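Local structure of putative spindle pole body component alp6 protein (Chaetomium thermophilum, 6L7R) at residues N11-L16 with A37-V42; A23-D28 with T33-V38; P49-P54 with I98-H103; L63-L68 with R78-Y83. The protein probably binds gamma-tubulin and microtubule minus ends as the GCP3 member of the TUBGCP family, this chain being its all-helical N-terminal piece. All blocks are in the same frame, centred on the assembly; numbering follows the deposited sequence.

Contact 1: N11-L16 with A37-V42; sequences NAIDSL and AVFDLV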
loop_
_atom_site.group_PDB
_atom_site.type_symbol
_atom_site.label_atom_id
_atom_site.label_comp_id
_atom_site.label_asym_id
_atom_site.label_seq_id
_atom_site.Cartn_x
_atom_site.Cartn_y
_atom_site.Cartn_z
ATOM N N ASN A 11 7.340 10.958 -4.311
ATOM C CA ASN A 11 8.532 10.439 -3.650
ATOM C C ASN A 11 8.300 9.009 -3.169
ATOM O O ASN A 11 9.190 8.154 -3.274
ATOM C CB ASN A 11 8.935 11.334 -2.474
ATOM C CG ASN A 11 9.475 12.675 -2.918
ATOM O OD1 ASN A 11 9.836 12.862 -4.080
ATOM N ND2 ASN A 11 9.549 13.616 -1.984
ATOM N N ALA A 12 7.098 8.729 -2.661
ATOM C CA ALA A 12 6.776 7.371 -2.239
ATOM C C ALA A 12 6.695 6.433 -3.436
ATOM O O ALA A 12 7.143 5.276 -3.367
ATOM C CB ALA A 12 5.464 7.363 -1.456
ATOM N N ILE A 13 6.130 6.913 -4.549
ATOM C CA ILE A 13 6.057 6.072 -5.738
ATOM C C ILE A 13 7.455 5.712 -6.210
ATOM O O ILE A 13 7.729 4.554 -6.552
ATOM C CB ILE A 13 5.247 6.757 -6.850
ATOM C CG1 ILE A 13 3.766 6.841 -6.457
ATOM C CG2 ILE A 13 5.426 5.988 -8.179
ATOM C CD1 ILE A 13 2.938 7.778 -7.356
ATOM N N ASP A 14 8.363 6.694 -6.231
ATOM C CA ASP A 14 9.747 6.406 -6.606
ATOM C C ASP A 14 10.314 5.284 -5.750
ATOM O O ASP A 14 10.955 4.356 -6.259
ATOM C CB ASP A 14 10.621 7.652 -6.442
ATOM C CG ASP A 14 10.294 8.752 -7.422
ATOM O OD1 ASP A 14 9.723 8.475 -8.503
ATOM O OD2 ASP A 14 10.649 9.911 -7.108
ATOM N N SER A 15 10.064 5.346 -4.442
ATOM C CA SER A 15 10.584 4.332 -3.537
ATOM C C SER A 15 9.986 2.969 -3.843
ATOM O O SER A 15 10.705 1.962 -3.891
ATOM C CB SER A 15 10.302 4.734 -2.088
ATOM O OG SER A 15 11.090 5.853 -1.738
ATOM N N LEU A 16 8.662 2.919 -4.032
ATOM C CA LEU A 16 7.986 1.669 -4.361
ATOM C C LEU A 16 8.574 1.042 -5.614
ATOM O O LEU A 16 8.850 -0.159 -5.656
ATOM C CB LEU A 16 6.491 1.914 -4.581
ATOM C CG LEU A 16 5.379 1.652 -3.568
ATOM C CD1 LEU A 16 4.058 1.608 -4.342
ATOM C CD2 LEU A 16 5.592 0.373 -2.749
ATOM N N ALA A 37 8.489 4.452 -17.514
ATOM C CA ALA A 37 7.295 3.750 -17.976
ATOM C C ALA A 37 6.478 3.234 -16.797
ATOM O O ALA A 37 5.238 3.274 -16.812
ATOM C CB ALA A 37 7.696 2.591 -18.895
ATOM N N VAL A 38 7.160 2.734 -15.772
ATOM C CA VAL A 38 6.451 2.245 -14.596
ATOM C C VAL A 38 5.815 3.411 -13.857
ATOM O O VAL A 38 4.662 3.332 -13.418
ATOM C CB VAL A 38 7.404 1.447 -13.688
ATOM C CG1 VAL A 38 6.683 1.011 -12.429
ATOM C CG2 VAL A 38 7.928 0.231 -14.422
ATOM N N PHE A 39 6.546 4.519 -13.738
ATOM C CA PHE A 39 6.024 5.688 -13.043
ATOM C C PHE A 39 4.737 6.176 -13.697
ATOM O O PHE A 39 3.763 6.511 -13.008
ATOM C CB PHE A 39 7.079 6.795 -13.030
ATOM C CG PHE A 39 6.681 7.992 -12.221
ATOM C CD1 PHE A 39 6.066 9.086 -12.826
ATOM C CD2 PHE A 39 6.904 8.018 -10.854
ATOM C CE1 PHE A 39 5.683 10.202 -12.075
ATOM C CE2 PHE A 39 6.530 9.134 -10.093
ATOM C CZ PHE A 39 5.918 10.223 -10.710
ATOM N N ASP A 40 4.721 6.212 -15.031
ATOM C CA ASP A 40 3.555 6.684 -15.766
ATOM C C ASP A 40 2.376 5.744 -15.577
ATOM O O ASP A 40 1.226 6.190 -15.463
ATOM C CB ASP A 40 3.900 6.822 -17.252
ATOM C CG ASP A 40 4.790 8.022 -17.537
ATOM O OD1 ASP A 40 5.386 8.574 -16.580
ATOM O OD2 ASP A 40 4.901 8.404 -18.719
ATOM N N LEU A 41 2.641 4.436 -15.542
ATOM C CA LEU A 41 1.589 3.471 -15.247
ATOM C C LEU A 41 1.023 3.688 -13.850
ATOM O O LEU A 41 -0.197 3.692 -13.656
ATOM C CB LEU A 41 2.120 2.050 -15.376
ATOM C CG LEU A 41 1.103 0.986 -14.971
ATOM C CD1 LEU A 41 -0.042 0.943 -15.967
ATOM C CD2 LEU A 41 1.775 -0.369 -14.850
ATOM N N VAL A 42 1.897 3.861 -12.860
ATOM C CA VAL A 42 1.404 4.052 -11.494
ATOM C C VAL A 42 0.521 5.287 -11.431
ATOM O O VAL A 42 -0.570 5.263 -10.849
ATOM C CB VAL A 42 2.574 4.143 -10.497
ATOM C CG1 VAL A 42 2.047 4.494 -9.088
ATOM C CG2 VAL A 42 3.352 2.838 -10.460
#

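Contact 2: A23-D28 with T33-V38; sequences AAAGDD and TRRQAV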
loop_
_atom_site.group_PDB
_atom_site.type_symbol
_atom_site.label_atom_id
_atom_site.label_comp_id
_atom_site.label_asym_id
_atom_site.label_seq_id
_atom_site.Cartn_x
_atom_site.Cartn_y
_atom_site.Cartn_z
ATOM N N ALA A 23 14.437 -4.378 -12.026
ATOM C CA ALA A 23 14.913 -4.006 -13.356
ATOM C C ALA A 23 14.718 -2.527 -13.656
ATOM O O ALA A 23 15.293 -2.028 -14.630
ATOM C CB ALA A 23 14.208 -4.833 -14.431
ATOM N N ALA A 24 13.915 -1.824 -12.854
ATOM C CA ALA A 24 13.670 -0.403 -13.032
ATOM C C ALA A 24 14.429 0.449 -12.025
ATOM O O ALA A 24 14.245 1.668 -12.004
ATOM C CB ALA A 24 12.168 -0.110 -12.938
ATOM N N ALA A 25 15.294 -0.157 -11.209
ATOM C CA ALA A 25 15.883 0.542 -10.069
ATOM C C ALA A 25 17.289 1.089 -10.312
ATOM O O ALA A 25 17.779 1.862 -9.484
ATOM C CB ALA A 25 15.916 -0.385 -8.850
ATOM N N GLY A 26 17.950 0.720 -11.412
ATOM C CA GLY A 26 19.350 1.044 -11.603
ATOM C C GLY A 26 19.589 2.373 -12.310
ATOM O O GLY A 26 18.674 3.146 -12.586
ATOM N N ASP A 27 20.869 2.628 -12.604
ATOM C CA ASP A 27 21.318 3.919 -13.109
ATOM C C ASP A 27 21.544 3.947 -14.620
ATOM O O ASP A 27 21.745 5.033 -15.176
ATOM C CB ASP A 27 22.619 4.345 -12.408
ATOM C CG ASP A 27 22.453 4.540 -10.902
ATOM O OD1 ASP A 27 21.307 4.665 -10.426
ATOM O OD2 ASP A 27 23.484 4.584 -10.200
ATOM N N ASP A 28 21.515 2.804 -15.298
ATOM C CA ASP A 28 21.733 2.802 -16.741
ATOM C C ASP A 28 20.487 3.306 -17.477
ATOM O O ASP A 28 19.389 3.384 -16.918
ATOM C CB ASP A 28 22.117 1.400 -17.221
ATOM C CG ASP A 28 21.135 0.341 -16.759
ATOM O OD1 ASP A 28 21.269 -0.145 -15.610
ATOM O OD2 ASP A 28 20.222 -0.001 -17.542
ATOM N N THR A 33 14.652 4.228 -18.273
ATOM C CA THR A 33 13.486 4.246 -19.149
ATOM C C THR A 33 12.382 3.362 -18.593
ATOM O O THR A 33 11.210 3.747 -18.595
ATOM C CB THR A 33 13.870 3.799 -20.559
ATOM O OG1 THR A 33 14.825 4.713 -21.096
ATOM C CG2 THR A 33 12.646 3.768 -21.468
ATOM N N ARG A 34 12.739 2.163 -18.129
ATOM C CA ARG A 34 11.770 1.317 -17.444
ATOM C C ARG A 34 11.125 2.046 -16.265
ATOM O O ARG A 34 9.902 2.010 -16.101
ATOM C CB ARG A 34 12.454 0.038 -16.971
ATOM C CG ARG A 34 13.033 -0.784 -18.112
ATOM C CD ARG A 34 13.639 -2.086 -17.598
ATOM N NE ARG A 34 14.216 -2.853 -18.698
ATOM C CZ ARG A 34 15.468 -3.298 -18.707
ATOM N NH1 ARG A 34 16.267 -3.080 -17.673
ATOM N NH2 ARG A 34 15.917 -3.987 -19.741
ATOM N N ARG A 35 11.931 2.734 -15.449
ATOM C CA ARG A 35 11.365 3.471 -14.317
ATOM C C ARG A 35 10.340 4.508 -14.778
ATOM O O ARG A 35 9.276 4.656 -14.164
ATOM C CB ARG A 35 12.473 4.145 -13.508
ATOM C CG ARG A 35 11.930 5.134 -12.472
ATOM C CD ARG A 35 13.026 5.833 -11.662
ATOM N NE ARG A 35 13.788 4.876 -10.869
ATOM C CZ ARG A 35 13.468 4.502 -9.631
ATOM N NH1 ARG A 35 12.389 5.004 -9.035
ATOM N NH2 ARG A 35 14.221 3.610 -8.990
ATOM N N GLN A 36 10.634 5.237 -15.860
ATOM C CA GLN A 36 9.675 6.233 -16.326
ATOM C C GLN A 36 8.379 5.574 -16.794
ATOM O O GLN A 36 7.281 6.072 -16.510
ATOM C CB GLN A 36 10.287 7.073 -17.448
ATOM C CG GLN A 36 9.601 8.429 -17.633
ATOM C CD GLN A 36 9.531 9.234 -16.340
ATOM O OE1 GLN A 36 10.554 9.514 -15.718
ATOM N NE2 GLN A 36 8.321 9.605 -15.930
ATOM N N ALA A 37 8.489 4.452 -17.514
ATOM C CA ALA A 37 7.295 3.750 -17.976
ATOM C C ALA A 37 6.478 3.234 -16.797
ATOM O O ALA A 37 5.238 3.274 -16.812
ATOM C CB ALA A 37 7.696 2.591 -18.895
ATOM N N VAL A 38 7.160 2.734 -15.772
ATOM C CA VAL A 38 6.451 2.245 -14.596
ATOM C C VAL A 38 5.815 3.411 -13.857
ATOM O O VAL A 38 4.662 3.332 -13.418
ATOM C CB VAL A 38 7.404 1.447 -13.688
ATOM C CG1 VAL A 38 6.683 1.011 -12.429
ATOM C CG2 VAL A 38 7.928 0.231 -14.422
HETATM O O HOH W 1 16.070 3.724 -12.583
#

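Contact 3: P49-P54 with I98-H103; sequences PGSNIP and ILYLLH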
loop_
_atom_site.group_PDB
_atom_site.type_symbol
_atom_site.label_atom_id
_atom_site.label_comp_id
_atom_site.label_asym_id
_atom_site.label_seq_id
_atom_site.Cartn_x
_atom_site.Cartn_y
_atom_site.Cartn_z
ATOM N N PRO A 49 -11.065 5.713 -11.175
ATOM C CA PRO A 49 -12.087 6.088 -10.176
ATOM C C PRO A 49 -12.343 5.035 -9.108
ATOM O O PRO A 49 -12.536 5.391 -7.938
ATOM C CB PRO A 49 -13.332 6.336 -11.040
ATOM C CG PRO A 49 -12.789 6.691 -12.382
ATOM C CD PRO A 49 -11.557 5.858 -12.553
ATOM N N GLY A 50 -12.365 3.755 -9.467
ATOM C CA GLY A 50 -12.607 2.737 -8.460
ATOM C C GLY A 50 -14.065 2.667 -8.019
ATOM O O GLY A 50 -14.951 3.341 -8.546
ATOM N N SER A 51 -14.293 1.826 -7.011
ATOM C CA SER A 51 -15.630 1.506 -6.530
ATOM C C SER A 51 -16.067 2.459 -5.417
ATOM O O SER A 51 -15.280 3.249 -4.891
ATOM C CB SER A 51 -15.683 0.057 -6.038
ATOM O OG SER A 51 -14.730 -0.173 -5.010
ATOM N N ASN A 52 -17.356 2.379 -5.064
ATOM C CA ASN A 52 -17.903 3.104 -3.914
ATOM C C ASN A 52 -17.666 2.281 -2.659
ATOM O O ASN A 52 -18.520 1.500 -2.236
ATOM C CB ASN A 52 -19.396 3.382 -4.055
ATOM C CG ASN A 52 -19.697 4.550 -4.956
ATOM O OD1 ASN A 52 -19.206 4.627 -6.071
ATOM N ND2 ASN A 52 -20.480 5.497 -4.454
ATOM N N ILE A 53 -16.511 2.474 -2.036
ATOM C CA ILE A 53 -16.269 1.897 -0.719
ATOM C C ILE A 53 -16.982 2.785 0.293
ATOM O O ILE A 53 -16.735 4.000 0.323
ATOM C CB ILE A 53 -14.766 1.785 -0.425
ATOM C CG1 ILE A 53 -14.021 1.306 -1.675
ATOM C CG2 ILE A 53 -14.527 0.840 0.742
ATOM C CD1 ILE A 53 -12.544 1.624 -1.676
ATOM N N PRO A 54 -17.894 2.243 1.118
ATOM C CA PRO A 54 -18.515 3.026 2.193
ATOM C C PRO A 54 -17.531 3.330 3.319
ATOM O O PRO A 54 -16.367 2.943 3.208
ATOM C CB PRO A 54 -19.647 2.117 2.685
ATOM C CG PRO A 54 -19.208 0.741 2.324
ATOM C CD PRO A 54 -18.446 0.880 1.035
ATOM N N ILE A 98 -6.458 1.810 5.016
ATOM C CA ILE A 98 -5.318 0.910 5.128
ATOM C C ILE A 98 -5.801 -0.529 5.269
ATOM O O ILE A 98 -5.261 -1.444 4.636
ATOM C CB ILE A 98 -4.399 1.337 6.284
ATOM C CG1 ILE A 98 -4.071 2.831 6.143
ATOM C CG2 ILE A 98 -3.137 0.500 6.249
ATOM C CD1 ILE A 98 -3.513 3.513 7.385
ATOM N N LEU A 99 -6.853 -0.745 6.056
ATOM C CA LEU A 99 -7.400 -2.092 6.181
ATOM C C LEU A 99 -8.016 -2.556 4.868
ATOM O O LEU A 99 -7.935 -3.743 4.523
ATOM C CB LEU A 99 -8.424 -2.144 7.312
ATOM C CG LEU A 99 -7.824 -2.101 8.715
ATOM C CD1 LEU A 99 -8.941 -2.042 9.714
ATOM C CD2 LEU A 99 -6.965 -3.337 8.973
ATOM N N TYR A 100 -8.645 -1.641 4.127
ATOM C CA TYR A 100 -9.145 -1.999 2.805
ATOM C C TYR A 100 -8.007 -2.464 1.905
ATOM O O TYR A 100 -8.134 -3.472 1.197
ATOM C CB TYR A 100 -9.875 -0.816 2.174
ATOM C CG TYR A 100 -10.711 -1.225 0.981
ATOM C CD1 TYR A 100 -11.966 -1.790 1.159
ATOM C CD2 TYR A 100 -10.243 -1.064 -0.317
ATOM C CE1 TYR A 100 -12.732 -2.178 0.092
ATOM C CE2 TYR A 100 -11.014 -1.455 -1.399
ATOM C CZ TYR A 100 -12.257 -2.006 -1.185
ATOM O OH TYR A 100 -13.042 -2.398 -2.246
ATOM N N LEU A 101 -6.877 -1.755 1.947
ATOM C CA LEU A 101 -5.714 -2.156 1.162
ATOM C C LEU A 101 -5.284 -3.572 1.516
ATOM O O LEU A 101 -5.080 -4.408 0.630
ATOM C CB LEU A 101 -4.559 -1.178 1.387
ATOM C CG LEU A 101 -3.222 -1.691 0.845
ATOM C CD1 LEU A 101 -3.223 -1.619 -0.682
ATOM C CD2 LEU A 101 -2.043 -0.939 1.431
ATOM N N LEU A 102 -5.139 -3.862 2.813
ATOM C CA LEU A 102 -4.745 -5.209 3.213
ATOM C C LEU A 102 -5.745 -6.255 2.729
ATOM O O LEU A 102 -5.350 -7.307 2.209
ATOM C CB LEU A 102 -4.581 -5.285 4.734
ATOM C CG LEU A 102 -3.511 -4.361 5.319
ATOM C CD1 LEU A 102 -3.303 -4.644 6.804
ATOM C CD2 LEU A 102 -2.197 -4.519 4.586
ATOM N N HIS A 103 -7.046 -5.985 2.874
ATOM C CA HIS A 103 -8.039 -6.943 2.392
ATOM C C HIS A 103 -7.859 -7.221 0.904
ATOM O O HIS A 103 -7.977 -8.371 0.460
ATOM C CB HIS A 103 -9.449 -6.427 2.661
ATOM C CG HIS A 103 -10.509 -7.156 1.891
ATOM N ND1 HIS A 103 -10.974 -8.401 2.256
ATOM C CD2 HIS A 103 -11.184 -6.817 0.766
ATOM C CE1 HIS A 103 -11.898 -8.795 1.395
ATOM N NE2 HIS A 103 -12.041 -7.851 0.481
#

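Contact 4: L63-L68 with R78-Y83; sequences LIKRRL and RFSNLY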
loop_
_atom_site.group_PDB
_atom_site.type_symbol
_atom_site.label_atom_id
_atom_site.label_comp_id
_atom_site.label_asym_id
_atom_site.label_seq_id
_atom_site.Cartn_x
_atom_site.Cartn_y
_atom_site.Cartn_z
ATOM N N LEU A 63 -15.083 -7.297 6.123
ATOM C CA LEU A 63 -14.613 -8.089 4.994
ATOM C C LEU A 63 -13.449 -8.981 5.401
ATOM O O LEU A 63 -13.370 -10.141 4.981
ATOM C CB LEU A 63 -14.199 -7.176 3.837
ATOM C CG LEU A 63 -15.292 -6.540 2.974
ATOM C CD1 LEU A 63 -14.691 -5.508 2.039
ATOM C CD2 LEU A 63 -16.027 -7.601 2.183
ATOM N N ILE A 64 -12.537 -8.454 6.222
ATOM C CA ILE A 64 -11.383 -9.238 6.650
ATOM C C ILE A 64 -11.818 -10.381 7.559
ATOM O O ILE A 64 -11.352 -11.517 7.416
ATOM C CB ILE A 64 -10.344 -8.334 7.334
ATOM C CG1 ILE A 64 -9.696 -7.392 6.313
ATOM C CG2 ILE A 64 -9.293 -9.172 8.047
ATOM C CD1 ILE A 64 -8.823 -6.319 6.940
ATOM N N LYS A 65 -12.723 -10.107 8.503
ATOM C CA LYS A 65 -13.166 -11.160 9.410
ATOM C C LYS A 65 -13.830 -12.301 8.646
ATOM O O LYS A 65 -13.502 -13.474 8.853
ATOM C CB LYS A 65 -14.118 -10.587 10.462
ATOM C CG LYS A 65 -14.010 -11.262 11.825
ATOM C CD LYS A 65 -15.163 -10.878 12.745
ATOM C CE LYS A 65 -15.382 -9.367 12.767
ATOM N NZ LYS A 65 -14.195 -8.602 13.255
ATOM N N ARG A 66 -14.767 -11.977 7.750
ATOM C CA ARG A 66 -15.464 -13.041 7.034
ATOM C C ARG A 66 -14.520 -13.794 6.108
ATOM O O ARG A 66 -14.689 -15.000 5.895
ATOM C CB ARG A 66 -16.653 -12.476 6.257
ATOM C CG ARG A 66 -17.950 -12.436 7.059
ATOM C CD ARG A 66 -18.148 -13.711 7.884
ATOM N NE ARG A 66 -19.518 -13.851 8.377
ATOM C CZ ARG A 66 -19.865 -13.839 9.662
ATOM N NH1 ARG A 66 -18.942 -13.694 10.602
ATOM N NH2 ARG A 66 -21.138 -13.972 10.006
ATOM N N ARG A 67 -13.519 -13.106 5.562
ATOM C CA ARG A 67 -12.466 -13.791 4.822
ATOM C C ARG A 67 -11.715 -14.768 5.723
ATOM O O ARG A 67 -11.486 -15.922 5.347
ATOM C CB ARG A 67 -11.519 -12.760 4.206
ATOM C CG ARG A 67 -10.154 -13.285 3.817
ATOM C CD ARG A 67 -10.042 -13.513 2.330
ATOM N NE ARG A 67 -8.677 -13.855 1.936
ATOM C CZ ARG A 67 -8.336 -14.266 0.721
ATOM N NH1 ARG A 67 -9.259 -14.384 -0.223
ATOM N NH2 ARG A 67 -7.073 -14.560 0.448
ATOM N N LEU A 68 -11.368 -14.334 6.940
ATOM C CA LEU A 68 -10.572 -15.147 7.860
ATOM C C LEU A 68 -11.324 -16.338 8.449
ATOM O O LEU A 68 -10.685 -17.195 9.069
ATOM C CB LEU A 68 -10.030 -14.295 9.010
ATOM C CG LEU A 68 -8.875 -13.351 8.680
ATOM C CD1 LEU A 68 -8.444 -12.580 9.919
ATOM C CD2 LEU A 68 -7.704 -14.111 8.076
ATOM N N ARG A 78 -7.392 -13.351 16.896
ATOM C CA ARG A 78 -6.206 -12.507 16.952
ATOM C C ARG A 78 -6.376 -11.253 16.100
ATOM O O ARG A 78 -6.000 -10.153 16.521
ATOM C CB ARG A 78 -4.979 -13.302 16.514
ATOM C CG ARG A 78 -3.695 -12.490 16.511
ATOM C CD ARG A 78 -2.474 -13.342 16.858
ATOM N NE ARG A 78 -2.230 -14.424 15.905
ATOM C CZ ARG A 78 -1.314 -14.392 14.939
ATOM N NH1 ARG A 78 -0.541 -13.326 14.778
ATOM N NH2 ARG A 78 -1.165 -15.438 14.134
ATOM N N PHE A 79 -6.949 -11.389 14.901
ATOM C CA PHE A 79 -7.192 -10.199 14.095
ATOM C C PHE A 79 -8.147 -9.245 14.800
ATOM O O PHE A 79 -7.947 -8.024 14.773
ATOM C CB PHE A 79 -7.762 -10.548 12.723
ATOM C CG PHE A 79 -8.418 -9.368 12.063
ATOM C CD1 PHE A 79 -7.643 -8.383 11.465
ATOM C CD2 PHE A 79 -9.797 -9.205 12.104
ATOM C CE1 PHE A 79 -8.232 -7.266 10.883
ATOM C CE2 PHE A 79 -10.395 -8.094 11.539
ATOM C CZ PHE A 79 -9.616 -7.126 10.918
ATOM N N SER A 80 -9.210 -9.783 15.399
ATOM C CA SER A 80 -10.193 -8.940 16.072
ATOM C C SER A 80 -9.556 -8.145 17.205
ATOM O O SER A 80 -9.862 -6.961 17.398
ATOM C CB SER A 80 -11.340 -9.806 16.585
ATOM O OG SER A 80 -12.388 -9.002 17.083
ATOM N N ASN A 81 -8.655 -8.770 17.962
ATOM C CA ASN A 81 -7.960 -8.032 19.011
ATOM C C ASN A 81 -7.000 -7.002 18.416
ATOM O O ASN A 81 -6.878 -5.885 18.933
ATOM C CB ASN A 81 -7.224 -9.004 19.934
ATOM C CG ASN A 81 -8.178 -9.909 20.709
ATOM O OD1 ASN A 81 -9.369 -9.612 20.833
ATOM N ND2 ASN A 81 -7.660 -11.021 21.227
ATOM N N LEU A 82 -6.312 -7.354 17.327
ATOM C CA LEU A 82 -5.441 -6.382 16.667
ATOM C C LEU A 82 -6.233 -5.182 16.152
ATOM O O LEU A 82 -5.807 -4.027 16.313
ATOM C CB LEU A 82 -4.677 -7.049 15.522
ATOM C CG LEU A 82 -3.567 -8.031 15.898
ATOM C CD1 LEU A 82 -3.173 -8.914 14.716
ATOM C CD2 LEU A 82 -2.364 -7.273 16.415
ATOM N N TYR A 83 -7.399 -5.437 15.546
ATOM C CA TYR A 83 -8.229 -4.355 15.022
ATOM C C TYR A 83 -8.635 -3.397 16.128
ATOM O O TYR A 83 -8.625 -2.174 15.943
ATOM C CB TYR A 83 -9.477 -4.927 14.341
ATOM C CG TYR A 83 -10.448 -3.863 13.852
ATOM C CD1 TYR A 83 -10.099 -2.994 12.822
ATOM C CD2 TYR A 83 -11.712 -3.732 14.415
ATOM C CE1 TYR A 83 -10.983 -2.016 12.373
ATOM C CE2 TYR A 83 -12.601 -2.762 13.970
ATOM C CZ TYR A 83 -12.230 -1.909 12.952
ATOM O OH TYR A 83 -13.111 -0.946 12.512
#

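Contact 1: N11-L16 with A37-V42
I13 meets F39 and V42 in a helix-loop-helix pair, helices 6-20 and 29-47, whose short segments run at 126° to each other with axes 10.5 Å apart at closest. I13 takes its two partners differently. Against V42 the side chains come tip to tip, and I13 CD1 lies 3.8 Å from V42 CG1. Against F39 they cross at about a right angle, with I13 CG2 set 3.7 Å from F39 CD2 and slanting onto the ring. The F39 ring reaches this place because its CG stands opposite the backbone N (chi1 -174°), which swings the phenyl group to the helix 6-20 side. Cutting I13 back to an alanine would probably open a gap between V42 CG1 and the F39 ring and leave the ring less firmly held. The interface continues beyond the two segments: I13 also packs on R43 and L46, and F39 on N10 and I17. A12 and V38 touch apolar side chains of another protein chain. The D14 carboxylate, partly exposed and with its plane turned 36° from that of the phenyl ring, brings OD1 within 3.6 Å of F39 CE2.

Contact 2: A23-D28 with T33-V38
The R34 guanidinium is met in its own plane, at the edge, by the A23 carbonyl: R34 NH1 donates a weak hydrogen bond of 3.4 Å to A23 O, almost straight at 162°. R35 presents its guanidinium edge to a water and to A25 O, while A24 O approaches that group obliquely. The water accepts from R35 NE at 3.1 Å and donates to A24 O at 2.8 Å and to G26 O at 2.7 Å, so three bonds hold it between the turn and the helix. A24 O lies 3.4 Å from R35 CB, and the bend at chi3 (-63°) turns the guanidinium back so that R35 NH2 comes to 3.7 Å from A25 CA. The apolar part is small: buried A24 CB sits 4.0 Å from R34 CB. With a leucine in place of R35, the water would probably lose one of its three partners, and D14 O the donor it now has in R35 NH1. D28 closes the loop as N-cap of helix 29-47, its OD2 taking the backbone N of A31. The contact lays the start of the interhelix loop against the second turn of helix 29-47, with A24, R35 and V38 all touching I17 of helix 6-20.

Contact 3: P49-P54 with I98-H103
I53 lays its side chain over one face of the Y100 ring, and nearly all of the tight packing in this contact comes from that one pair. I53 CD1 stands 3.8 Å from the centroid of the Y100 ring and 24° off its normal, a CH-pi contact displaced toward the rim; its nearest ring atom is Y100 CE2, 3.4 Å away. The other branch approaches the same side of the ring farther along, with I53 CG2 3.6 Å from Y100 CE1, and I53 CG1 between them comes to 3.8 Å from Y100 CZ. All three carbons lie on one side of the ring plane, so the isoleucine spreads along a single face, CD1 toward CE2 and CG2 toward CE1. The two side chains arrive from opposite directions: a chi1 of -165° points Y100 CG away from its own N and sends the phenol off helix 95-105 and out to the loop.

Toward S51 the fit is far looser. S51 OG is 3.9 Å from Y100 OH, a separation that makes no hydrogen bond, and the serine hydroxyl is bonded instead to an acidic side chain of another protein chain; Y100 too packs on an acidic residue of that partner. S51 and N52 are exposed, and P54 is poorly ordered, just before two residues that are not modelled. The loop 49-54, which follows helix 29-47, is thus fastened here to helix 95-105 by one apolar residue. I53 also touches H59 at the start of helix 59-70, while L99 and H103 of helix 95-105 pack on A60 and L63 of that helix.

Contact 4: L63-L68 with R78-Y83
F79 packs against I64 and L68 in a buried, mainly apolar contact between consecutive helices 59-70 and 76-88, which form a helical hairpin. The geometry bears this out: the short segments run nearly antiparallel at 165°, with axes 10.7 Å apart at closest. The F79 ring lies between a methyl on one face and a methylene on the other. On the first, I64 CG2 sits 3.6 Å from the centroid of the F79 ring and 14° off its normal, a well-centred CH-pi contact. Across the opposite face lies Y83 CB of the same helix, offset toward the rim and 4.1 Å above the plane of the F79 ring. I64 can offer CG2 in this way because its chi1 of -69° tucks CG1 in beside the backbone N and leaves the CG2 methyl on the far side of CB from that nitrogen. One turn further on, L68 crosses F79 at about a right angle and brings CD1 to 3.5 Å from F79 CB, so the root of the aromatic side chain is covered as well as its ring. The packing continues onto helix 95-105, where I64 also touches L99 and H103, and a second protein chain adds apolar groups against I64 and L68. K65 marks the more polar border. Its CB points aside, but the end of its chain comes nearer helix 76-88, and NZ stops at the edge of the phenyl group, near its plane, 4.2 Å from F79 CE2 and 4.3 Å from S80 OG.

Contacts 1 and 4 each join consecutive helices through aliphatic branches against a phenylalanine, on opposite sides of the chain's centre; contact 4 is the more buried and, as a true hairpin, the more nearly antiparallel. Contact 2 lies at the surface and relies on arginines, carbonyls and a water, yet it shares A37, V38 and helix 29-47 with contact 1, the two being joined through D14 O and R35 NH1. Contact 3, closest to the chain's centre, ties a loop to helix 95-105 and encloses contact 4 along the chain; L99 and H103, on the same helix as Y100, pack on Y83, I64 and L63 of contact 4. Contacts 2 and 4 are the farthest apart.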